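Long-range contact in E3 19 kDa protein (Human adenovirus E serotype 4, PDB 5IRO), which probably binds MHC class I heavy chains and retains them in the endoplasmic reticulum, helping the virus evade host immunity: residues D[58-70]-D[80-92]. Residues are numbered along the deposited sequence; the frame is centred on the assembly and turned at random.
Sequences TWQPGDPEWYTVS and TVNNTFIFEHMCN
Phe87 and Glu88 lie over one face of the Trp59 indole. The CB of Phe87 sits above the five-membered ring, 3.5 Å from its centroid in a CH-pi contact, and Glu88 CA covers the six-membered ring. With CG anti to the backbone N (chi1 -172°), the Trp59 indole extends to the backbone of Phe87 and Glu88; the Phe87 ring lies nearly parallel to the five-membered ring (planes 17° apart) but is displaced so far that little of it faces the indole. Trp59 NE1 donates to Asp63 O (3.0 Å) from above the carbonyl plane, tying the indole to the type II turn Gln60–Asp63. Cys91, disulfide-bonded to Cys29, approaches the same ring obliquely, its CB 3.5 Å from Trp59 CE3. The Phe87 ring turns its CD2–CE2 edge to Glu65 CA, which lies in the ring plane. Farther along, residues 66-70 and 80-84 belong to an antiparallel beta hairpin of the ER-lumenal domain, and strand 43-45 pairs with 66-72 on the side away from 78-84. Paired backbone bonds join Tyr67 to Asn83 and Val69 to Val81, with Asn83 N to Tyr67 O at 2.9 Å and nearly straight (171°). On the face shared by these four residues, Asn83 CB stands over the Tyr67 ring, 4.1 Å from its centroid, while Phe85 CB meets the ring's edge. Val69 CG1 packs against Val81 CB at 3.8 Å. The other face carries Thr68 beside Asn82, and the hydroxyls of Ser70 and Thr80 share a hydrogen bond (OG to OG1, 3.1 Å).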
ATOM      1  N   THR D  58      18.305  -2.878  -7.061  1.00 44.40           N
ATOM      2  CA  THR D  58      18.704  -1.780  -6.194  1.00 45.72           C
ATOM      3  C   THR D  58      20.173  -1.453  -6.375  1.00 46.13           C
ATOM      4  O   THR D  58      20.957  -2.308  -6.787  1.00 48.32           O
ATOM      5  CB  THR D  58      18.491  -2.122  -4.712  1.00 48.30           C
ATOM      6  OG1 THR D  58      17.585  -3.227  -4.596  1.00 61.20           O
ATOM      7  CG2 THR D  58      17.959  -0.915  -3.955  1.00 51.68           C
ATOM      8  N   TRP D  59      20.550  -0.214  -6.073  1.00 35.38           N
ATOM      9  CA  TRP D  59      21.966   0.137  -6.070  1.00 31.20           C
ATOM     10  C   TRP D  59      22.428   0.698  -4.726  1.00 33.36           C
ATOM     11  O   TRP D  59      21.787   1.577  -4.147  1.00 39.70           O
ATOM     12  CB  TRP D  59      22.308   1.106  -7.205  1.00 38.24           C
ATOM     13  CG  TRP D  59      23.783   1.340  -7.349  1.00 32.14           C
ATOM     14  CD1 TRP D  59      24.664   0.618  -8.104  1.00 29.05           C
ATOM     15  CD2 TRP D  59      24.546   2.383  -6.734  1.00 28.02           C
ATOM     16  NE1 TRP D  59      25.930   1.141  -7.983  1.00 32.03           N
ATOM     17  CE2 TRP D  59      25.883   2.227  -7.149  1.00 31.50           C
ATOM     18  CE3 TRP D  59      24.228   3.432  -5.866  1.00 27.99           C
ATOM     19  CZ2 TRP D  59      26.899   3.083  -6.727  1.00 27.59           C
ATOM     20  CZ3 TRP D  59      25.236   4.279  -5.449  1.00 30.29           C
ATOM     21  CH2 TRP D  59      26.556   4.098  -5.877  1.00 27.01           C
ATOM     22  N   GLN D  60      23.546   0.160  -4.242  1.00 22.02           N
ATOM     23  CA  GLN D  60      24.229   0.661  -3.053  1.00 19.81           C
ATOM     24  C   GLN D  60      25.722   0.714  -3.388  1.00 22.94           C
ATOM     25  O   GLN D  60      26.152   0.076  -4.350  1.00 26.42           O
ATOM     26  CB  GLN D  60      23.969  -0.244  -1.838  1.00 20.70           C
ATOM     27  CG  GLN D  60      24.658  -1.605  -1.883  1.00 22.83           C
ATOM     28  CD  GLN D  60      24.399  -2.440  -0.635  1.00 21.85           C
ATOM     29  OE1 GLN D  60      24.055  -1.909   0.420  1.00 27.88           O
ATOM     30  NE2 GLN D  60      24.579  -3.752  -0.749  1.00 24.65           N
ATOM     31  N   PRO D  61      26.514   1.488  -2.620  1.00 27.20           N
ATOM     32  CA  PRO D  61      27.962   1.576  -2.852  1.00 29.96           C
ATOM     33  C   PRO D  61      28.625   0.210  -2.998  1.00 27.77           C
ATOM     34  O   PRO D  61      28.570  -0.603  -2.075  1.00 30.06           O
ATOM     35  CB  PRO D  61      28.468   2.280  -1.593  1.00 31.53           C
ATOM     36  CG  PRO D  61      27.340   3.152  -1.189  1.00 31.99           C
ATOM     37  CD  PRO D  61      26.083   2.399  -1.543  1.00 29.54           C
ATOM     38  N   GLY D  62      29.230  -0.035  -4.156  1.00 36.04           N
ATOM     39  CA  GLY D  62      29.868  -1.309  -4.432  1.00 37.33           C
ATOM     40  C   GLY D  62      29.147  -2.092  -5.514  1.00 40.69           C
ATOM     41  O   GLY D  62      29.755  -2.892  -6.225  1.00 41.41           O
ATOM     42  N   ASP D  63      27.844  -1.852  -5.642  1.00 43.33           N
ATOM     43  CA  ASP D  63      27.013  -2.549  -6.622  1.00 43.64           C
ATOM     44  C   ASP D  63      27.381  -2.158  -8.059  1.00 47.40           C
ATOM     45  O   ASP D  63      27.902  -1.065  -8.289  1.00 42.61           O
ATOM     46  CB  ASP D  63      25.531  -2.286  -6.323  1.00 40.09           C
ATOM     47  CG  ASP D  63      25.084  -2.914  -5.015  1.00 46.98           C
ATOM     48  OD1 ASP D  63      25.960  -3.331  -4.226  1.00 45.29           O
ATOM     49  OD2 ASP D  63      23.862  -2.989  -4.774  1.00 53.40           O
ATOM     50  N   PRO D  64      27.106  -3.052  -9.029  1.00 43.45           N
ATOM     51  CA  PRO D  64      27.594  -2.877 -10.404  1.00 44.26           C
ATOM     52  C   PRO D  64      27.109  -1.598 -11.073  1.00 39.56           C
ATOM     53  O   PRO D  64      26.054  -1.066 -10.728  1.00 42.59           O
ATOM     54  CB  PRO D  64      27.005  -4.090 -11.136  1.00 42.19           C
ATOM     55  CG  PRO D  64      26.788  -5.100 -10.073  1.00 44.37           C
ATOM     56  CD  PRO D  64      26.372  -4.319  -8.873  1.00 39.45           C
ATOM     57  N   GLU D  65      27.899  -1.111 -12.026  1.00 26.22           N
ATOM     58  CA  GLU D  65      27.576   0.106 -12.752  1.00 31.67           C
ATOM     59  C   GLU D  65      27.613  -0.172 -14.241  1.00 32.82           C
ATOM     60  O   GLU D  65      27.776   0.731 -15.063  1.00 34.46           O
ATOM     61  CB  GLU D  65      28.555   1.208 -12.378  1.00 31.97           C
ATOM     62  CG  GLU D  65      28.450   1.603 -10.925  1.00 29.83           C
ATOM     63  CD  GLU D  65      29.675   2.326 -10.441  1.00 34.70           C
ATOM     64  OE1 GLU D  65      30.706   2.278 -11.145  1.00 37.04           O
ATOM     65  OE2 GLU D  65      29.599   2.955  -9.366  1.00 38.71           O
ATOM     66  N   TRP D  66      27.468  -1.448 -14.568  1.00 35.54           N
ATOM     67  CA  TRP D  66      27.359  -1.891 -15.941  1.00 32.96           C
ATOM     68  C   TRP D  66      26.247  -2.928 -15.990  1.00 33.22           C
ATOM     69  O   TRP D  66      25.875  -3.499 -14.964  1.00 35.10           O
ATOM     70  CB  TRP D  66      28.700  -2.462 -16.404  1.00 42.70           C
ATOM     71  CG  TRP D  66      29.193  -3.605 -15.574  1.00 34.83           C
ATOM     72  CD1 TRP D  66      30.155  -3.560 -14.605  1.00 31.59           C
ATOM     73  CD2 TRP D  66      28.832  -4.980 -15.714  1.00 36.00           C
ATOM     74  NE1 TRP D  66      30.365  -4.816 -14.088  1.00 43.14           N
ATOM     75  CE2 TRP D  66      29.571  -5.708 -14.760  1.00 44.80           C
ATOM     76  CE3 TRP D  66      27.937  -5.668 -16.539  1.00 37.30           C
ATOM     77  CZ2 TRP D  66      29.441  -7.084 -14.610  1.00 52.22           C
ATOM     78  CZ3 TRP D  66      27.810  -7.030 -16.388  1.00 42.85           C
ATOM     79  CH2 TRP D  66      28.557  -7.724 -15.434  1.00 53.02           C
ATOM     80  N   TYR D  67      25.723  -3.178 -17.182  1.00 34.27           N
ATOM     81  CA  TYR D  67      24.692  -4.187 -17.373  1.00 32.24           C
ATOM     82  C   TYR D  67      24.792  -4.788 -18.767  1.00 30.96           C
ATOM     83  O   TYR D  67      25.221  -4.119 -19.706  1.00 32.40           O
ATOM     84  CB  TYR D  67      23.300  -3.601 -17.099  1.00 31.49           C
ATOM     85  CG  TYR D  67      22.927  -2.409 -17.958  1.00 32.68           C
ATOM     86  CD1 TYR D  67      22.044  -2.539 -19.020  1.00 35.38           C
ATOM     87  CD2 TYR D  67      23.458  -1.150 -17.700  1.00 30.57           C
ATOM     88  CE1 TYR D  67      21.700  -1.454 -19.802  1.00 36.30           C
ATOM     89  CE2 TYR D  67      23.121  -0.060 -18.477  1.00 34.95           C
ATOM     90  CZ  TYR D  67      22.243  -0.217 -19.526  1.00 39.55           C
ATOM     91  OH  TYR D  67      21.906   0.870 -20.301  1.00 36.80           O
ATOM     92  N   THR D  68      24.387  -6.046 -18.903  1.00 29.32           N
ATOM     93  CA  THR D  68      24.528  -6.746 -20.172  1.00 28.62           C
ATOM     94  C   THR D  68      23.195  -6.871 -20.891  1.00 25.08           C
ATOM     95  O   THR D  68      22.158  -7.111 -20.264  1.00 29.11           O
ATOM     96  CB  THR D  68      25.121  -8.162 -19.992  1.00 22.41           C
ATOM     97  OG1 THR D  68      24.343  -8.903 -19.050  1.00 24.05           O
ATOM     98  CG2 THR D  68      26.544  -8.081 -19.506  1.00 28.79           C
ATOM     99  N   VAL D  69      23.233  -6.713 -22.210  1.00 40.20           N
ATOM    100  CA  VAL D  69      22.045  -6.882 -23.034  1.00 38.71           C
ATOM    101  C   VAL D  69      22.301  -7.955 -24.090  1.00 38.73           C
ATOM    102  O   VAL D  69      23.153  -7.803 -24.965  1.00 38.62           O
ATOM    103  CB  VAL D  69      21.592  -5.546 -23.695  1.00 39.76           C
ATOM    104  CG1 VAL D  69      22.760  -4.827 -24.361  1.00 38.07           C
ATOM    105  CG2 VAL D  69      20.449  -5.784 -24.678  1.00 31.53           C
ATOM    106  N   SER D  70      21.566  -9.056 -23.983  1.00 25.59           N
ATOM    107  CA  SER D  70      21.726 -10.171 -24.901  1.00 21.19           C
ATOM    108  C   SER D  70      20.720  -9.994 -26.024  1.00 21.89           C
ATOM    109  O   SER D  70      19.509  -9.994 -25.783  1.00 20.80           O
ATOM    110  CB  SER D  70      21.498 -11.503 -24.180  1.00 25.18           C
ATOM    111  OG  SER D  70      22.296 -11.606 -23.012  1.00 24.49           O
ATOM    112  N   THR D  80      25.958 -10.565 -26.797  1.00 34.56           N
ATOM    113  CA  THR D  80      25.769  -9.862 -25.537  1.00 35.87           C
ATOM    114  C   THR D  80      26.631  -8.604 -25.521  1.00 36.87           C
ATOM    115  O   THR D  80      27.826  -8.662 -25.810  1.00 38.11           O
ATOM    116  CB  THR D  80      26.146 -10.759 -24.342  1.00 39.23           C
ATOM    117  OG1 THR D  80      25.174 -11.802 -24.196  1.00 43.78           O
ATOM    118  CG2 THR D  80      26.218  -9.950 -23.056  1.00 36.70           C
ATOM    119  N   VAL D  81      26.025  -7.471 -25.179  1.00 28.19           N
ATOM    120  CA  VAL D  81      26.715  -6.186 -25.221  1.00 25.41           C
ATOM    121  C   VAL D  81      26.739  -5.563 -23.829  1.00 23.36           C
ATOM    122  O   VAL D  81      25.703  -5.464 -23.166  1.00  8.41           O
ATOM    123  CB  VAL D  81      26.041  -5.216 -26.218  1.00 20.93           C
ATOM    124  CG1 VAL D  81      26.578  -3.803 -26.051  1.00 24.73           C
ATOM    125  CG2 VAL D  81      26.235  -5.701 -27.645  1.00 28.07           C
ATOM    126  N   ASN D  82      27.928  -5.161 -23.387  1.00 66.70           N
ATOM    127  CA  ASN D  82      28.081  -4.516 -22.090  1.00 66.86           C
ATOM    128  C   ASN D  82      27.853  -3.011 -22.184  1.00 63.04           C
ATOM    129  O   ASN D  82      28.481  -2.332 -22.995  1.00 66.75           O
ATOM    130  CB  ASN D  82      29.469  -4.802 -21.506  1.00 75.13           C
ATOM    131  CG  ASN D  82      29.595  -6.216 -20.975  1.00 70.84           C
ATOM    132  OD1 ASN D  82      28.779  -7.078 -21.290  1.00 74.43           O
ATOM    133  ND2 ASN D  82      30.616  -6.460 -20.162  1.00 74.32           N
ATOM    134  N   ASN D  83      26.950  -2.493 -21.359  1.00 41.67           N
ATOM    135  CA  ASN D  83      26.698  -1.059 -21.323  1.00 43.00           C
ATOM    136  C   ASN D  83      26.960  -0.481 -19.939  1.00 40.14           C
ATOM    137  O   ASN D  83      26.507  -1.031 -18.939  1.00 38.89           O
ATOM    138  CB  ASN D  83      25.260  -0.765 -21.751  1.00 41.72           C
ATOM    139  CG  ASN D  83      25.090  -0.762 -23.256  1.00 36.99           C
ATOM    140  OD1 ASN D  83      26.059  -0.617 -24.001  1.00 45.50           O
ATOM    141  ND2 ASN D  83      23.855  -0.933 -23.714  1.00 44.53           N
ATOM    142  N   THR D  84      27.673   0.639 -19.880  1.00 30.60           N
ATOM    143  CA  THR D  84      27.981   1.255 -18.595  1.00 27.01           C
ATOM    144  C   THR D  84      27.103   2.483 -18.350  1.00 34.87           C
ATOM    145  O   THR D  84      27.178   3.477 -19.070  1.00 38.82           O
ATOM    146  CB  THR D  84      29.488   1.622 -18.459  1.00 24.57           C
ATOM    147  OG1 THR D  84      29.702   2.343 -17.238  1.00 26.45           O
ATOM    148  CG2 THR D  84      29.973   2.461 -19.635  1.00 25.09           C
ATOM    149  N   PHE D  85      26.241   2.387 -17.344  1.00 27.08           N
ATOM    150  CA  PHE D  85      25.474   3.534 -16.884  1.00 24.75           C
ATOM    151  C   PHE D  85      25.724   3.656 -15.399  1.00 21.32           C
ATOM    152  O   PHE D  85      25.576   2.690 -14.651  1.00 25.29           O
ATOM    153  CB  PHE D  85      23.980   3.353 -17.138  1.00 25.24           C
ATOM    154  CG  PHE D  85      23.168   4.582 -16.826  1.00 18.76           C
ATOM    155  CD1 PHE D  85      22.606   4.763 -15.571  1.00 16.70           C
ATOM    156  CD2 PHE D  85      22.987   5.566 -17.783  1.00 16.44           C
ATOM    157  CE1 PHE D  85      21.865   5.896 -15.281  1.00 20.40           C
ATOM    158  CE2 PHE D  85      22.248   6.701 -17.501  1.00  3.77           C
ATOM    159  CZ  PHE D  85      21.686   6.867 -16.248  1.00 17.21           C
ATOM    160  N   ILE D  86      26.107   4.852 -14.973  1.00 34.50           N
ATOM    161  CA  ILE D  86      26.452   5.070 -13.579  1.00 35.07           C
ATOM    162  C   ILE D  86      25.241   5.302 -12.672  1.00 38.03           C
ATOM    163  O   ILE D  86      24.481   6.259 -12.834  1.00 34.85           O
ATOM    164  CB  ILE D  86      27.476   6.222 -13.435  1.00 49.23           C
ATOM    165  CG1 ILE D  86      27.924   6.357 -11.982  1.00 44.02           C
ATOM    166  CG2 ILE D  86      26.941   7.532 -14.019  1.00 53.38           C
ATOM    167  CD1 ILE D  86      28.904   5.288 -11.572  1.00 34.87           C
ATOM    168  N   PHE D  87      25.056   4.383 -11.732  1.00 45.62           N
ATOM    169  CA  PHE D  87      23.944   4.439 -10.797  1.00 39.96           C
ATOM    170  C   PHE D  87      24.338   5.338  -9.633  1.00 43.66           C
ATOM    171  O   PHE D  87      23.490   5.829  -8.890  1.00 48.04           O
ATOM    172  CB  PHE D  87      23.580   3.038 -10.298  1.00 40.09           C
ATOM    173  CG  PHE D  87      23.347   2.038 -11.399  1.00 40.24           C
ATOM    174  CD1 PHE D  87      22.066   1.755 -11.837  1.00 36.39           C
ATOM    175  CD2 PHE D  87      24.408   1.377 -11.991  1.00 37.83           C
ATOM    176  CE1 PHE D  87      21.847   0.841 -12.850  1.00 36.02           C
ATOM    177  CE2 PHE D  87      24.195   0.461 -13.003  1.00 38.03           C
ATOM    178  CZ  PHE D  87      22.913   0.193 -13.432  1.00 36.55           C
ATOM    179  N   GLU D  88      25.642   5.558  -9.496  1.00 32.84           N
ATOM    180  CA  GLU D  88      26.194   6.426  -8.460  1.00 27.39           C
ATOM    181  C   GLU D  88      25.833   7.891  -8.715  1.00 29.89           C
ATOM    182  O   GLU D  88      26.024   8.747  -7.851  1.00 34.90           O
ATOM    183  CB  GLU D  88      27.717   6.255  -8.417  1.00 30.38           C
ATOM    184  CG  GLU D  88      28.430   6.870  -7.224  1.00 34.47           C
ATOM    185  CD  GLU D  88      29.928   6.614  -7.250  1.00 33.66           C
ATOM    186  OE1 GLU D  88      30.385   5.827  -8.107  1.00 29.26           O
ATOM    187  OE2 GLU D  88      30.647   7.197  -6.413  1.00 24.82           O
ATOM    188  N   HIS D  89      25.294   8.169  -9.898  1.00 63.81           N
ATOM    189  CA  HIS D  89      24.972   9.535 -10.293  1.00 65.58           C
ATOM    190  C   HIS D  89      23.466   9.771 -10.345  1.00 59.00           C
ATOM    191  O   HIS D  89      23.011  10.874 -10.646  1.00 58.07           O
ATOM    192  CB  HIS D  89      25.596   9.857 -11.649  1.00 68.20           C
ATOM    193  CG  HIS D  89      26.875  10.626 -11.557  1.00 69.45           C
ATOM    194  ND1 HIS D  89      26.944  11.900 -11.033  1.00 77.53           N
ATOM    195  CD2 HIS D  89      28.140  10.301 -11.917  1.00 68.77           C
ATOM    196  CE1 HIS D  89      28.193  12.324 -11.077  1.00 73.73           C
ATOM    197  NE2 HIS D  89      28.939  11.372 -11.610  1.00 65.40           N
ATOM    198  N   MET D  90      22.700   8.729 -10.044  1.00 45.83           N
ATOM    199  CA  MET D  90      21.246   8.826 -10.047  1.00 42.62           C
ATOM    200  C   MET D  90      20.648   8.269  -8.760  1.00 36.98           C
ATOM    201  O   MET D  90      19.472   8.481  -8.471  1.00 39.92           O
ATOM    202  CB  MET D  90      20.660   8.114 -11.272  1.00 39.55           C
ATOM    203  CG  MET D  90      20.980   8.795 -12.598  1.00 36.28           C
ATOM    204  SD  MET D  90      19.639   9.831 -13.220  1.00 66.36           S
ATOM    205  CE  MET D  90      18.598   8.604 -14.010  1.00 57.85           C
ATOM    206  N   CYS D  91      21.464   7.555  -7.989  1.00 41.96           N
ATOM    207  CA  CYS D  91      21.032   7.071  -6.684  1.00 37.13           C
ATOM    208  C   CYS D  91      21.401   8.061  -5.583  1.00 37.26           C
ATOM    209  O   CYS D  91      20.833   8.024  -4.495  1.00 41.40           O
ATOM    210  CB  CYS D  91      21.622   5.690  -6.383  1.00 35.64           C
ATOM    211  SG  CYS D  91      20.697   4.301  -7.078  1.00 32.53           S
ATOM    212  N   ASN D  92      22.359   8.940  -5.868  1.00 43.46           N
ATOM    213  CA  ASN D  92      22.695  10.025  -4.950  1.00 40.72           C
ATOM    214  C   ASN D  92      21.722  11.194  -5.067  1.00 37.77           C
ATOM    215  O   ASN D  92      21.564  11.979  -4.131  1.00 39.67           O
ATOM    216  CB  ASN D  92      24.120  10.521  -5.211  1.00 40.47           C
ATOM    217  CG  ASN D  92      25.181   9.510  -4.810  1.00 48.20           C
ATOM    218  OD1 ASN D  92      25.003   8.740  -3.866  1.00 60.91           O
ATOM    219  ND2 ASN D  92      26.299   9.515  -5.528  1.00 53.35           N
TER